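Local coordinates for peptidoglycan recognition protein 3 (Branchiostoma belcheri tsingtauense, PDB 4Z8I) that probably recognises bacterial peptidoglycan and, as a zinc-dependent N-acetylmuramoyl-L-alanine amidase, cleaves the bond between its sugar and its stem peptide, at residues P88-H93 with G191-G196; I159-M164 with K181-C186. All coordinates share one frame; numbering follows the deposited sequence.

Interaction 1: residues P88-H93 with G191-G196; sequences PKVVIH and GKIRSG. With ZN (zinc ion), chain B.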
loop_
_atom_site.group_PDB
_atom_site.type_symbol
_atom_site.label_atom_id
_atom_site.label_comp_id
_atom_site.label_asym_id
_atom_site.label_seq_id
_atom_site.Cartn_x
_atom_site.Cartn_y
_atom_site.Cartn_z
ATOM N N PRO A 88 1.551 -9.794 -11.242
ATOM C CA PRO A 88 1.456 -11.059 -10.507
ATOM C C PRO A 88 1.820 -10.933 -9.036
ATOM O O PRO A 88 1.174 -11.568 -8.206
ATOM C CB PRO A 88 2.503 -11.946 -11.191
ATOM C CG PRO A 88 2.738 -11.331 -12.509
ATOM C CD PRO A 88 2.541 -9.864 -12.330
ATOM N N LYS A 89 2.839 -10.143 -8.713
ATOM C CA LYS A 89 3.371 -10.165 -7.354
ATOM C C LYS A 89 3.778 -8.807 -6.766
ATOM O O LYS A 89 4.039 -7.854 -7.492
ATOM C CB LYS A 89 4.521 -11.173 -7.268
ATOM C CG LYS A 89 5.467 -11.160 -8.455
ATOM C CD LYS A 89 6.240 -12.472 -8.575
ATOM C CE LYS A 89 5.446 -13.523 -9.325
ATOM N NZ LYS A 89 6.240 -14.755 -9.583
ATOM N N VAL A 90 3.817 -8.735 -5.438
ATOM C CA VAL A 90 4.173 -7.504 -4.732
ATOM C C VAL A 90 5.398 -7.738 -3.857
ATOM O O VAL A 90 5.416 -8.665 -3.042
ATOM C CB VAL A 90 3.014 -7.015 -3.841
ATOM C CG1 VAL A 90 3.380 -5.708 -3.161
ATOM C CG2 VAL A 90 1.753 -6.842 -4.660
ATOM N N VAL A 91 6.422 -6.904 -4.030
ATOM C CA VAL A 91 7.660 -7.036 -3.265
ATOM C C VAL A 91 7.784 -5.892 -2.264
ATOM O O VAL A 91 7.615 -4.724 -2.621
ATOM C CB VAL A 91 8.895 -7.065 -4.188
ATOM C CG1 VAL A 91 10.156 -7.317 -3.389
ATOM C CG2 VAL A 91 8.731 -8.138 -5.247
ATOM N N ILE A 92 8.071 -6.233 -1.010
ATOM C CA ILE A 92 8.164 -5.236 0.050
ATOM C C ILE A 92 9.620 -4.905 0.375
ATOM O O ILE A 92 10.447 -5.802 0.557
ATOM C CB ILE A 92 7.440 -5.710 1.323
ATOM C CG1 ILE A 92 5.968 -5.992 1.021
ATOM C CG2 ILE A 92 7.567 -4.676 2.435
ATOM C CD1 ILE A 92 5.190 -4.768 0.575
ATOM N N HIS A 93 9.924 -3.612 0.449
ATOM C CA HIS A 93 11.285 -3.153 0.694
ATOM C C HIS A 93 11.356 -2.274 1.932
ATOM O O HIS A 93 10.341 -1.736 2.374
ATOM C CB HIS A 93 11.793 -2.353 -0.508
ATOM C CG HIS A 93 12.028 -3.179 -1.731
ATOM N ND1 HIS A 93 13.246 -3.759 -2.012
ATOM C CD2 HIS A 93 11.205 -3.521 -2.751
ATOM C CE1 HIS A 93 13.163 -4.424 -3.150
ATOM N NE2 HIS A 93 11.934 -4.297 -3.617
ATOM N N GLY A 191 -7.208 -3.207 -10.913
ATOM C CA GLY A 191 -6.751 -4.182 -11.885
ATOM C C GLY A 191 -5.293 -3.971 -12.259
ATOM O O GLY A 191 -4.836 -4.442 -13.301
ATOM N N LYS A 192 -4.567 -3.251 -11.407
ATOM C CA LYS A 192 -3.133 -3.055 -11.585
ATOM C C LYS A 192 -2.394 -4.249 -10.998
ATOM O O LYS A 192 -1.319 -4.632 -11.467
ATOM C CB LYS A 192 -2.675 -1.777 -10.882
ATOM C CG LYS A 192 -3.380 -0.516 -11.342
ATOM C CD LYS A 192 -2.981 -0.133 -12.759
ATOM C CE LYS A 192 -3.637 1.181 -13.170
ATOM N NZ LYS A 192 -3.080 1.701 -14.449
ATOM N N ILE A 193 -2.986 -4.824 -9.959
ATOM C CA ILE A 193 -2.453 -6.006 -9.300
ATOM C C ILE A 193 -3.525 -7.089 -9.328
ATOM O O ILE A 193 -4.688 -6.817 -9.017
ATOM C CB ILE A 193 -2.103 -5.706 -7.830
ATOM C CG1 ILE A 193 -1.294 -4.415 -7.720
ATOM C CG2 ILE A 193 -1.351 -6.864 -7.206
ATOM C CD1 ILE A 193 -1.019 -3.995 -6.297
ATOM N N ARG A 194 -3.143 -8.304 -9.709
ATOM C CA ARG A 194 -4.068 -9.434 -9.704
ATOM C C ARG A 194 -4.628 -9.666 -8.308
ATOM O O ARG A 194 -3.971 -9.367 -7.311
ATOM C CB ARG A 194 -3.368 -10.707 -10.182
ATOM C CG ARG A 194 -2.975 -10.687 -11.646
ATOM C CD ARG A 194 -2.392 -12.020 -12.084
ATOM N NE ARG A 194 -2.303 -12.119 -13.538
ATOM C CZ ARG A 194 -3.284 -12.565 -14.315
ATOM N NH1 ARG A 194 -3.123 -12.623 -15.630
ATOM N NH2 ARG A 194 -4.431 -12.954 -13.773
ATOM N N SER A 195 -5.847 -10.192 -8.238
ATOM C CA SER A 195 -6.460 -10.496 -6.953
ATOM C C SER A 195 -5.743 -11.684 -6.327
ATOM O O SER A 195 -5.582 -11.758 -5.108
ATOM C CB SER A 195 -7.948 -10.797 -7.124
ATOM O OG SER A 195 -8.146 -11.904 -7.984
ATOM N N GLY A 196 -5.303 -12.611 -7.171
ATOM C CA GLY A 196 -4.543 -13.753 -6.704
ATOM C C GLY A 196 -3.057 -13.458 -6.734
ATOM O O GLY A 196 -2.261 -14.273 -7.202
HETATM ZN ZN ZN B . 14.842 -4.240 -0.901
HETATM O O HOH W 1 15.928 -2.850 -1.740
#
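Val-90 and Ile-193 meet through one methyl each, CG2 of Val-90 lying 4.0 Å from CG2 of Ile-193, with the two side chains crossing at about a right angle. On the valine the touching branch stands beside the backbone N, since CG1 takes the position opposite that nitrogen (chi1 -178°); on the isoleucine the short branch does the work, while the long one points back to helix 174-190. A second, looser touch lies nearer the surface, where CD of Arg-194 comes to 4.3 Å from CA of Pro-88. Here the aliphatic part of the arginine rests against the proline backbone, and its side chain also reaches Pro-86. No hydrogen bond joins the two segments, which run 107° apart where they touch.

Both belong to the amidase fold, a central mixed sheet with helices packed on it. Strand 87-94 is an inner strand of that sheet, and residues 191-196 form the connection from helix 174-190 to edge strand 197-201, which pairs in parallel with 87-94 through backbone bonds from Pro-88 and Val-90. The helix ends in a Schellman motif with Gly-191, at positive phi, as C-prime residue: Lys-192 N bonds to Gly-187 O and Gly-191 N to Val-188 O. Ile-193 follows directly and packs back on Val-188, while Lys-192 forms a salt bridge with Asp-145.

At the far end of the same strand, His-93 binds zinc through ND1 at 2.0 Å. His-202 and Cys-210 complete the protein ligands, and a water sits 1.9 Å from the zinc ion. The other ring nitrogen of His-93, NE2, is hydrogen-bonded to His-150 ND1, a second-shell contact that helps fix the rotation of the imidazole.

Interaction 2: residues I159-M164 with K181-C186; sequences IGICFM and KSLISC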
loop_
_atom_site.group_PDB
_atom_site.type_symbol
_atom_site.label_atom_id
_atom_site.label_comp_id
_atom_site.label_asym_id
_atom_site.label_seq_id
_atom_site.Cartn_x
_atom_site.Cartn_y
_atom_site.Cartn_z
ATOM N N ILE A 159 5.253 -4.924 -8.404
ATOM C CA ILE A 159 5.222 -3.561 -7.908
ATOM C C ILE A 159 6.129 -3.520 -6.680
ATOM O O ILE A 159 6.002 -4.355 -5.784
ATOM C CB ILE A 159 3.789 -3.156 -7.510
ATOM C CG1 ILE A 159 2.937 -2.902 -8.756
ATOM C CG2 ILE A 159 3.798 -1.923 -6.622
ATOM C CD1 ILE A 159 3.407 -1.726 -9.590
ATOM N N GLY A 160 7.057 -2.570 -6.645
ATOM C CA GLY A 160 7.948 -2.436 -5.508
ATOM C C GLY A 160 7.492 -1.355 -4.546
ATOM O O GLY A 160 7.420 -0.179 -4.911
ATOM N N ILE A 161 7.176 -1.755 -3.318
ATOM C CA ILE A 161 6.807 -0.806 -2.274
ATOM C C ILE A 161 7.903 -0.741 -1.222
ATOM O O ILE A 161 8.281 -1.765 -0.651
ATOM C CB ILE A 161 5.501 -1.203 -1.573
ATOM C CG1 ILE A 161 4.356 -1.296 -2.582
ATOM C CG2 ILE A 161 5.165 -0.205 -0.477
ATOM C CD1 ILE A 161 3.048 -1.755 -1.976
ATOM N N CYS A 162 8.408 0.460 -0.962
ATOM C CA CYS A 162 9.488 0.619 0.005
ATOM C C CYS A 162 9.073 1.460 1.202
ATOM O O CYS A 162 8.696 2.617 1.052
ATOM C CB CYS A 162 10.713 1.242 -0.663
ATOM S SG CYS A 162 12.082 1.542 0.468
ATOM N N PHE A 163 9.143 0.872 2.392
ATOM C CA PHE A 163 8.932 1.626 3.619
ATOM C C PHE A 163 10.187 2.441 3.882
ATOM O O PHE A 163 11.297 1.931 3.744
ATOM C CB PHE A 163 8.673 0.685 4.796
ATOM C CG PHE A 163 7.332 0.014 4.755
ATOM C CD1 PHE A 163 7.085 -1.023 3.866
ATOM C CD2 PHE A 163 6.323 0.406 5.620
ATOM C CE1 PHE A 163 5.854 -1.644 3.833
ATOM C CE2 PHE A 163 5.089 -0.213 5.591
ATOM C CZ PHE A 163 4.856 -1.240 4.699
ATOM N N MET A 164 10.018 3.706 4.249
ATOM C CA MET A 164 11.171 4.549 4.539
ATOM C C MET A 164 11.613 4.437 5.995
ATOM O O MET A 164 10.943 4.927 6.906
ATOM C CB MET A 164 10.907 6.001 4.143
ATOM C CG MET A 164 10.875 6.195 2.639
ATOM S SD MET A 164 10.678 7.908 2.144
ATOM C CE MET A 164 9.043 8.254 2.792
ATOM N N LYS A 181 -0.970 -1.643 2.936
ATOM C CA LYS A 181 -2.040 -2.602 2.691
ATOM C C LYS A 181 -3.148 -1.990 1.841
ATOM O O LYS A 181 -3.656 -2.626 0.917
ATOM C CB LYS A 181 -2.610 -3.115 4.015
ATOM C CG LYS A 181 -1.623 -3.913 4.848
ATOM C CD LYS A 181 -2.283 -4.465 6.104
ATOM C CE LYS A 181 -1.327 -5.363 6.879
ATOM N NZ LYS A 181 -1.956 -5.939 8.104
ATOM N N SER A 182 -3.517 -0.751 2.152
ATOM C CA SER A 182 -4.543 -0.057 1.387
ATOM C C SER A 182 -4.065 0.211 -0.029
ATOM O O SER A 182 -4.856 0.191 -0.965
ATOM C CB SER A 182 -4.926 1.260 2.058
ATOM O OG SER A 182 -5.284 1.047 3.408
ATOM N N LEU A 183 -2.770 0.470 -0.184
ATOM C CA LEU A 183 -2.205 0.697 -1.508
ATOM C C LEU A 183 -2.375 -0.558 -2.347
ATOM O O LEU A 183 -2.874 -0.505 -3.476
ATOM C CB LEU A 183 -0.726 1.068 -1.419
ATOM C CG LEU A 183 -0.040 1.305 -2.766
ATOM C CD1 LEU A 183 -0.676 2.478 -3.497
ATOM C CD2 LEU A 183 1.443 1.537 -2.583
ATOM N N ILE A 184 -1.965 -1.686 -1.776
ATOM C CA ILE A 184 -2.103 -2.979 -2.435
ATOM C C ILE A 184 -3.557 -3.245 -2.818
ATOM O O ILE A 184 -3.854 -3.610 -3.961
ATOM C CB ILE A 184 -1.583 -4.117 -1.538
ATOM C CG1 ILE A 184 -0.096 -3.911 -1.235
ATOM C CG2 ILE A 184 -1.794 -5.458 -2.209
ATOM C CD1 ILE A 184 0.491 -4.932 -0.268
ATOM N N SER A 185 -4.454 -3.045 -1.856
ATOM C CA SER A 185 -5.884 -3.242 -2.070
ATOM C C SER A 185 -6.392 -2.392 -3.232
ATOM O O SER A 185 -7.110 -2.879 -4.097
ATOM C CB SER A 185 -6.652 -2.908 -0.790
ATOM O OG SER A 185 -8.040 -3.124 -0.950
ATOM N N CYS A 186 -5.997 -1.124 -3.241
ATOM C CA CYS A 186 -6.370 -0.176 -4.285
ATOM C C CYS A 186 -5.920 -0.678 -5.650
ATOM O O CYS A 186 -6.693 -0.677 -6.618
ATOM C CB CYS A 186 -5.717 1.177 -3.987
ATOM S SG CYS A 186 -6.163 2.520 -5.101
#
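With chi1 of -58° and chi2 of 177°, Ile-161 extends its long branch from the strand toward the helix, CG1 lying opposite the carbonyl carbon and CD1 at the end of a straight chain. Leu-183 answers from helix 174-190: its CG stands opposite the backbone N, and a chi2 of 62° turns CD1 aside and leaves CD2 extended toward the sheet. The two side chains therefore meet tip to tip, CD1 of Ile-161 being 3.7 Å from CD2 of Leu-183. The same leucine methyl also lies 4.1 Å from CG1 of Ile-161, so it covers the last two carbons of the branch. One residue further along the helix, Ile-184 leaves its backbone at a different angle and crosses Ile-161 obliquely; its CG1 comes to 3.9 Å from CD1 of Ile-161. The isoleucine terminus is thus held by consecutive helix residues, entirely through apolar carbon contacts.

All three side chains are buried, and the nearest backbones stay well apart, with CA of Ile-161 and CA of Leu-183 separated by 9.2 Å. Side chains alone bridge the gap. Neighbouring strands widen this patch: Ile-161 also touches Val-132 and Val-90, and Leu-183 touches Phe-130. Phe-163, two residues along the strand from Ile-161, packs against Ala-176, Ile-177 and Ala-180 in an earlier part of the helix. On the helix itself, Cys-186 forms a disulfide with Cys-63, and Lys-181 makes a cation-pi contact with Trp-222.

Strand 158-163 lies inside the mixed sheet, between 130-132 and 87-94, and its backbone is hydrogen-bonded to both. Aliphatic residues of an inner strand pressed against one side of a helix in this way form the hydrophobic layer between sheet and helix characteristic of the alpha/beta amidase domain of peptidoglycan recognition proteins.

Interaction 2 is wholly buried near the centre of the chain, whereas interaction 1 is only partly buried, its Arg-194 and Gly-196 lying exposed. Both rely on apolar contacts without a hydrogen bond between their paired segments, but interaction 2 packs a helix on the sheet and interaction 1 places the link after that helix beside a strand end. They share the same framework: strands 87-94 and 158-163 are neighbours, with probable hydrogen bonds from His-93 N to Ile-161 O and from Phe-163 N to His-93 O. Ile-193 CD1 also packs on Ile-184 O. The metal chemistry of interaction 1 belongs to the far end of strand 87-94, away from its packing contact with 191-196.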